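Local coordinates for protein amine Dehydrogenase (Pseudomonas putida, PDB 1JMX) that probably serves as the beta-propeller subunit of a three-chain, heme c-containing enzyme that oxidises primary amines, at residues E255-G260 / G272-A278; K305-L309 / V320-D324. One frame throughout, in Å; residues are numbered along the deposited sequence.

Contact 1: E255-G260 / G272-A278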
loop_
_atom_site.group_PDB
_atom_site.type_symbol
_atom_site.label_atom_id
_atom_site.label_comp_id
_atom_site.label_asym_id
_atom_site.label_seq_id
_atom_site.Cartn_x
_atom_site.Cartn_y
_atom_site.Cartn_z
ATOM N N GLU B 255 -2.204 1.097 23.029
ATOM C CA GLU B 255 -1.671 0.173 22.026
ATOM C C GLU B 255 -2.836 -0.645 21.460
ATOM O O GLU B 255 -3.934 -0.661 22.029
ATOM C CB GLU B 255 -0.636 -0.772 22.647
ATOM C CG GLU B 255 -1.170 -1.637 23.786
ATOM C CD GLU B 255 -0.150 -2.635 24.326
ATOM O OE1 GLU B 255 -0.362 -3.150 25.442
ATOM O OE2 GLU B 255 0.850 -2.928 23.639
ATOM N N LEU B 256 -2.593 -1.337 20.353
ATOM C CA LEU B 256 -3.625 -2.143 19.724
ATOM C C LEU B 256 -3.549 -3.615 20.101
ATOM O O LEU B 256 -2.469 -4.137 20.388
ATOM C CB LEU B 256 -3.550 -2.016 18.202
ATOM C CG LEU B 256 -3.709 -0.637 17.558
ATOM C CD1 LEU B 256 -3.571 -0.793 16.045
ATOM C CD2 LEU B 256 -5.055 -0.012 17.918
ATOM N N TYR B 257 -4.721 -4.259 20.108
ATOM C CA TYR B 257 -4.884 -5.689 20.397
ATOM C C TYR B 257 -5.791 -6.236 19.289
ATOM O O TYR B 257 -6.741 -5.568 18.880
ATOM C CB TYR B 257 -5.577 -5.923 21.751
ATOM C CG TYR B 257 -4.900 -5.274 22.936
ATOM C CD1 TYR B 257 -5.574 -4.338 23.711
ATOM C CD2 TYR B 257 -3.567 -5.556 23.246
ATOM C CE1 TYR B 257 -4.944 -3.685 24.759
ATOM C CE2 TYR B 257 -2.924 -4.914 24.294
ATOM C CZ TYR B 257 -3.623 -3.973 25.046
ATOM O OH TYR B 257 -2.995 -3.315 26.077
ATOM N N PHE B 258 -5.471 -7.416 18.766
ATOM C CA PHE B 258 -6.289 -8.030 17.722
ATOM C C PHE B 258 -7.390 -8.901 18.331
ATOM O O PHE B 258 -8.541 -8.864 17.895
ATOM C CB PHE B 258 -5.423 -8.841 16.762
ATOM C CG PHE B 258 -4.958 -8.064 15.564
ATOM C CD1 PHE B 258 -5.172 -6.687 15.477
ATOM C CD2 PHE B 258 -4.313 -8.709 14.513
ATOM C CE1 PHE B 258 -4.749 -5.964 14.358
ATOM C CE2 PHE B 258 -3.884 -7.998 13.385
ATOM C CZ PHE B 258 -4.103 -6.624 13.308
ATOM N N THR B 259 -7.017 -9.693 19.332
ATOM C CA THR B 259 -7.958 -10.556 20.030
ATOM C C THR B 259 -7.834 -10.352 21.536
ATOM O O THR B 259 -6.802 -9.887 22.042
ATOM C CB THR B 259 -7.735 -12.045 19.734
ATOM O OG1 THR B 259 -6.446 -12.436 20.206
ATOM C CG2 THR B 259 -7.843 -12.332 18.256
ATOM N N GLY B 260 -8.906 -10.700 22.241
ATOM C CA GLY B 260 -8.931 -10.574 23.679
ATOM C C GLY B 260 -9.943 -11.531 24.251
ATOM O O GLY B 260 -11.015 -11.699 23.685
ATOM N N GLY B 272 -5.579 -9.207 26.231
ATOM C CA GLY B 272 -5.540 -8.830 24.825
ATOM C C GLY B 272 -4.146 -9.058 24.266
ATOM O O GLY B 272 -3.185 -9.081 25.029
ATOM N N VAL B 273 -4.016 -9.192 22.945
ATOM C CA VAL B 273 -2.706 -9.443 22.343
ATOM C C VAL B 273 -2.502 -8.925 20.912
ATOM O O VAL B 273 -3.451 -8.782 20.149
ATOM C CB VAL B 273 -2.374 -10.981 22.361
ATOM C CG1 VAL B 273 -3.240 -11.728 21.357
ATOM C CG2 VAL B 273 -0.891 -11.234 22.085
ATOM N N LEU B 274 -1.245 -8.614 20.602
ATOM C CA LEU B 274 -0.782 -8.174 19.286
ATOM C C LEU B 274 0.740 -8.108 19.394
ATOM O O LEU B 274 1.409 -9.107 19.161
ATOM C CB LEU B 274 -1.385 -6.833 18.848
ATOM C CG LEU B 274 -1.389 -6.493 17.339
ATOM C CD1 LEU B 274 -0.117 -5.823 16.893
ATOM C CD2 LEU B 274 -1.636 -7.738 16.510
ATOM N N ASN B 275 1.281 -6.959 19.798
ATOM C CA ASN B 275 2.729 -6.805 19.960
ATOM C C ASN B 275 3.136 -7.074 21.406
ATOM O O ASN B 275 4.257 -7.494 21.675
ATOM C CB ASN B 275 3.197 -5.435 19.475
ATOM C CG ASN B 275 3.227 -5.342 17.956
ATOM O OD1 ASN B 275 3.250 -6.360 17.264
ATOM N ND2 ASN B 275 3.234 -4.120 17.432
ATOM N N ARG B 276 2.204 -6.836 22.325
ATOM C CA ARG B 276 2.398 -7.111 23.745
ATOM C C ARG B 276 1.179 -7.902 24.204
ATOM O O ARG B 276 0.122 -7.839 23.579
ATOM C CB ARG B 276 2.461 -5.824 24.577
ATOM C CG ARG B 276 3.783 -5.085 24.545
ATOM C CD ARG B 276 3.957 -4.240 25.804
ATOM N NE ARG B 276 2.751 -3.475 26.119
ATOM C CZ ARG B 276 2.602 -2.714 27.201
ATOM N NH1 ARG B 276 3.587 -2.601 28.082
ATOM N NH2 ARG B 276 1.452 -2.093 27.423
ATOM N N LEU B 277 1.335 -8.665 25.276
ATOM C CA LEU B 277 0.224 -9.417 25.838
ATOM C C LEU B 277 -0.148 -8.598 27.073
ATOM O O LEU B 277 0.665 -8.453 27.978
ATOM C CB LEU B 277 0.683 -10.818 26.259
ATOM C CG LEU B 277 -0.309 -11.996 26.327
ATOM C CD1 LEU B 277 0.299 -13.098 27.186
ATOM C CD2 LEU B 277 -1.649 -11.593 26.902
ATOM N N ALA B 278 -1.344 -8.023 27.098
ATOM C CA ALA B 278 -1.753 -7.219 28.243
ATOM C C ALA B 278 -2.834 -7.888 29.081
ATOM O O ALA B 278 -3.721 -8.558 28.558
ATOM C CB ALA B 278 -2.199 -5.845 27.798
HETATM O O HOH W 1 0.008 -4.819 21.176
#

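Contact 2: K305-L309 / V320-D324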
loop_
_atom_site.group_PDB
_atom_site.type_symbol
_atom_site.label_atom_id
_atom_site.label_comp_id
_atom_site.label_asym_id
_atom_site.label_seq_id
_atom_site.Cartn_x
_atom_site.Cartn_y
_atom_site.Cartn_z
ATOM N N LYS B 305 -9.595 -24.717 32.202
ATOM C CA LYS B 305 -9.467 -24.149 33.543
ATOM C C LYS B 305 -8.895 -22.737 33.573
ATOM O O LYS B 305 -9.131 -21.995 34.523
ATOM C CB LYS B 305 -8.640 -25.068 34.447
ATOM C CG LYS B 305 -9.382 -26.326 34.905
ATOM C CD LYS B 305 -8.482 -27.220 35.757
ATOM C CE LYS B 305 -7.951 -26.480 36.998
ATOM N NZ LYS B 305 -6.915 -27.268 37.749
ATOM N N GLY B 306 -8.197 -22.348 32.510
ATOM C CA GLY B 306 -7.607 -21.023 32.476
ATOM C C GLY B 306 -6.237 -21.004 33.140
ATOM O O GLY B 306 -5.811 -19.964 33.646
ATOM N N ASP B 307 -5.582 -22.170 33.181
ATOM C CA ASP B 307 -4.241 -22.331 33.754
ATOM C C ASP B 307 -3.171 -22.013 32.700
ATOM O O ASP B 307 -1.995 -21.832 33.034
ATOM C CB ASP B 307 -4.003 -23.778 34.201
ATOM C CG ASP B 307 -5.012 -24.268 35.208
ATOM O OD1 ASP B 307 -5.445 -23.488 36.090
ATOM O OD2 ASP B 307 -5.351 -25.471 35.129
ATOM N N LYS B 308 -3.555 -22.079 31.427
ATOM C CA LYS B 308 -2.642 -21.782 30.330
ATOM C C LYS B 308 -3.276 -20.799 29.383
ATOM O O LYS B 308 -4.495 -20.745 29.252
ATOM C CB LYS B 308 -2.299 -23.029 29.531
ATOM C CG LYS B 308 -1.481 -24.040 30.255
ATOM C CD LYS B 308 -1.256 -25.196 29.326
ATOM C CE LYS B 308 -0.602 -26.332 30.032
ATOM N NZ LYS B 308 -0.673 -27.522 29.176
ATOM N N LEU B 309 -2.419 -20.034 28.717
ATOM C CA LEU B 309 -2.827 -19.035 27.749
ATOM C C LEU B 309 -1.947 -19.292 26.541
ATOM O O LEU B 309 -0.723 -19.186 26.619
ATOM C CB LEU B 309 -2.549 -17.627 28.284
ATOM C CG LEU B 309 -3.414 -16.435 27.853
ATOM C CD1 LEU B 309 -2.725 -15.147 28.276
ATOM C CD2 LEU B 309 -3.652 -16.429 26.369
ATOM N N VAL B 320 3.187 -20.551 24.984
ATOM C CA VAL B 320 2.371 -20.997 26.109
ATOM C C VAL B 320 2.744 -20.111 27.283
ATOM O O VAL B 320 3.911 -20.019 27.648
ATOM C CB VAL B 320 2.611 -22.477 26.484
ATOM C CG1 VAL B 320 1.644 -22.893 27.584
ATOM C CG2 VAL B 320 2.427 -23.369 25.271
ATOM N N PHE B 321 1.745 -19.443 27.845
ATOM C CA PHE B 321 1.932 -18.540 28.964
ATOM C C PHE B 321 1.220 -18.977 30.227
ATOM O O PHE B 321 0.224 -19.701 30.189
ATOM C CB PHE B 321 1.404 -17.147 28.612
ATOM C CG PHE B 321 2.397 -16.276 27.919
ATOM C CD1 PHE B 321 2.771 -16.528 26.606
ATOM C CD2 PHE B 321 2.953 -15.180 28.582
ATOM C CE1 PHE B 321 3.688 -15.702 25.959
ATOM C CE2 PHE B 321 3.874 -14.347 27.940
ATOM C CZ PHE B 321 4.239 -14.608 26.632
ATOM N N ASN B 322 1.773 -18.544 31.355
ATOM C CA ASN B 322 1.168 -18.784 32.652
ATOM C C ASN B 322 0.396 -17.486 32.755
ATOM O O ASN B 322 0.997 -16.414 32.717
ATOM C CB ASN B 322 2.229 -18.838 33.748
ATOM C CG ASN B 322 1.628 -19.009 35.128
ATOM O OD1 ASN B 322 0.867 -18.168 35.597
ATOM N ND2 ASN B 322 1.965 -20.108 35.782
ATOM N N PRO B 323 -0.940 -17.552 32.829
ATOM C CA PRO B 323 -1.727 -16.319 32.919
ATOM C C PRO B 323 -1.553 -15.502 34.208
ATOM O O PRO B 323 -1.761 -14.288 34.204
ATOM C CB PRO B 323 -3.158 -16.817 32.724
ATOM C CG PRO B 323 -3.120 -18.168 33.324
ATOM C CD PRO B 323 -1.816 -18.734 32.825
ATOM N N ASP B 324 -1.160 -16.160 35.296
ATOM C CA ASP B 324 -0.968 -15.474 36.577
ATOM C C ASP B 324 0.307 -14.642 36.575
ATOM O O ASP B 324 0.274 -13.444 36.845
ATOM C CB ASP B 324 -0.917 -16.475 37.735
ATOM C CG ASP B 324 -2.159 -17.341 37.812
ATOM O OD1 ASP B 324 -3.281 -16.784 37.778
ATOM O OD2 ASP B 324 -2.007 -18.580 37.892
#

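Contact 1: E255-G260 / G272-A278
Glu-255 OE1 is gripped from both faces of its carboxylate plane, by Arg-276 NH2 at 2.9 Å on one side and by the hydroxyl OH of Tyr-257, which donates to it, at 2.7 Å on the other. The site lies in a beta-propeller blade, where the chain enters the edge strand 257-262 and meets the hairpin bend joining strands 269-274 and 276-281. Arg-276 binds side-on: while its NH2 takes OE1, NE reaches Glu-255 OE2 at 3.2 Å, on the syn side but tilted out of the carboxylate plane, with the two flat groups turned 57° apart. Glu-255 delivers the carboxylate with CG tucked between its own backbone N and carbonyl carbon (chi1 60°) and the rest of the chain extended. A water bridges the two segments, donating to Glu-255 OE2 and to Leu-256 O and accepting from Asn-275 N. With an alanine here, the guanidinium of Arg-276 would probably lose its counter-charge and the water one of its three holds. The Tyr-257 hydroxyl is also hydrogen-bonded to Tyr-280, which helps fix the ring alongside the hairpin, its OH 3.2 Å from Ala-278 CB. Gly-272 lies against this same ring, so close that a beta carbon there would run into Tyr-257 CG. Farther along, the backbones join: Phe-258 N gives its hydrogen to Val-273 O (2.8 Å), and Val-273 N gives its own to Thr-259 O (3.0 Å). Beside Val-273 CG1, Thr-259 OG1 is hydrogen-bonded to the backbone, at Tyr-298 O and Val-300 N. Nearer the bend, Leu-274 sends methyl CD2 over one face of the Phe-258 ring in a CH-pi contact, 3.6 Å from the ring centroid and only 18° off its normal.

Contact 2: K305-L309 / V320-D324
With CG trans to its carbonyl carbon (chi1 -68°) and the rest of the chain extended, Lys-308 lays CD 4.1 Å from Val-320 CG1, the methyl that the valine holds trans to its backbone N (chi1 -175°). The stretched chain carries Lys-308 NZ onward to a salt bridge with Asp-31. At the next residue, where strand 309-312 begins, Leu-309 and Phe-321 form an antiparallel hydrogen-bonded pair. Leu-309 N donates to Phe-321 O at 3.0 Å, and Phe-321 N returns the bond to Leu-309 O at 2.8 Å. Both side chains leave on the same face of the sheet but meet just at their roots, Leu-309 CB to Phe-321 CB at 4.0 Å, because the phenyl ring leads away toward Leu-293 and Leu-311. Leu-309 instead packs on Val-300 and Phe-302 of the neighbouring strand. At the open end of the pairing, Pro-323 takes over, its ring pressed on two carbonyls of the 305-309 loop: CD is 3.1 Å from Asp-307 O, and CG is 3.3 Å from Gly-306 O. Asp-303 OD2 steadies that loop by accepting from the backbone N of both Gly-306 and Asp-307. This is the mouth of the antiparallel hairpin formed by strands 309-312 and 317-322, the two middle strands of a four-stranded beta-propeller blade.

Contact 1 and contact 2 belong to successive propeller blades, and their centres lie about 16 Å apart. They come in series along the chain: the sheet holding strands 257-262, 269-274, 276-281 and 286-292 is completed before the one running from 299-302 to 327-333 begins. The blades pack face to face here, Leu-277 of contact 1 setting CD1 3.7 Å from Phe-321 CD2 and 3.8 Å from Leu-309 CD1, both of contact 2. Leu-277 thus gives the two blades a direct apolar contact. Their surroundings differ: another protein chain of the assembly packs on contact 1, through Leu-256, Phe-258, Leu-274 and Asn-275, whereas none touches the segments of contact 2.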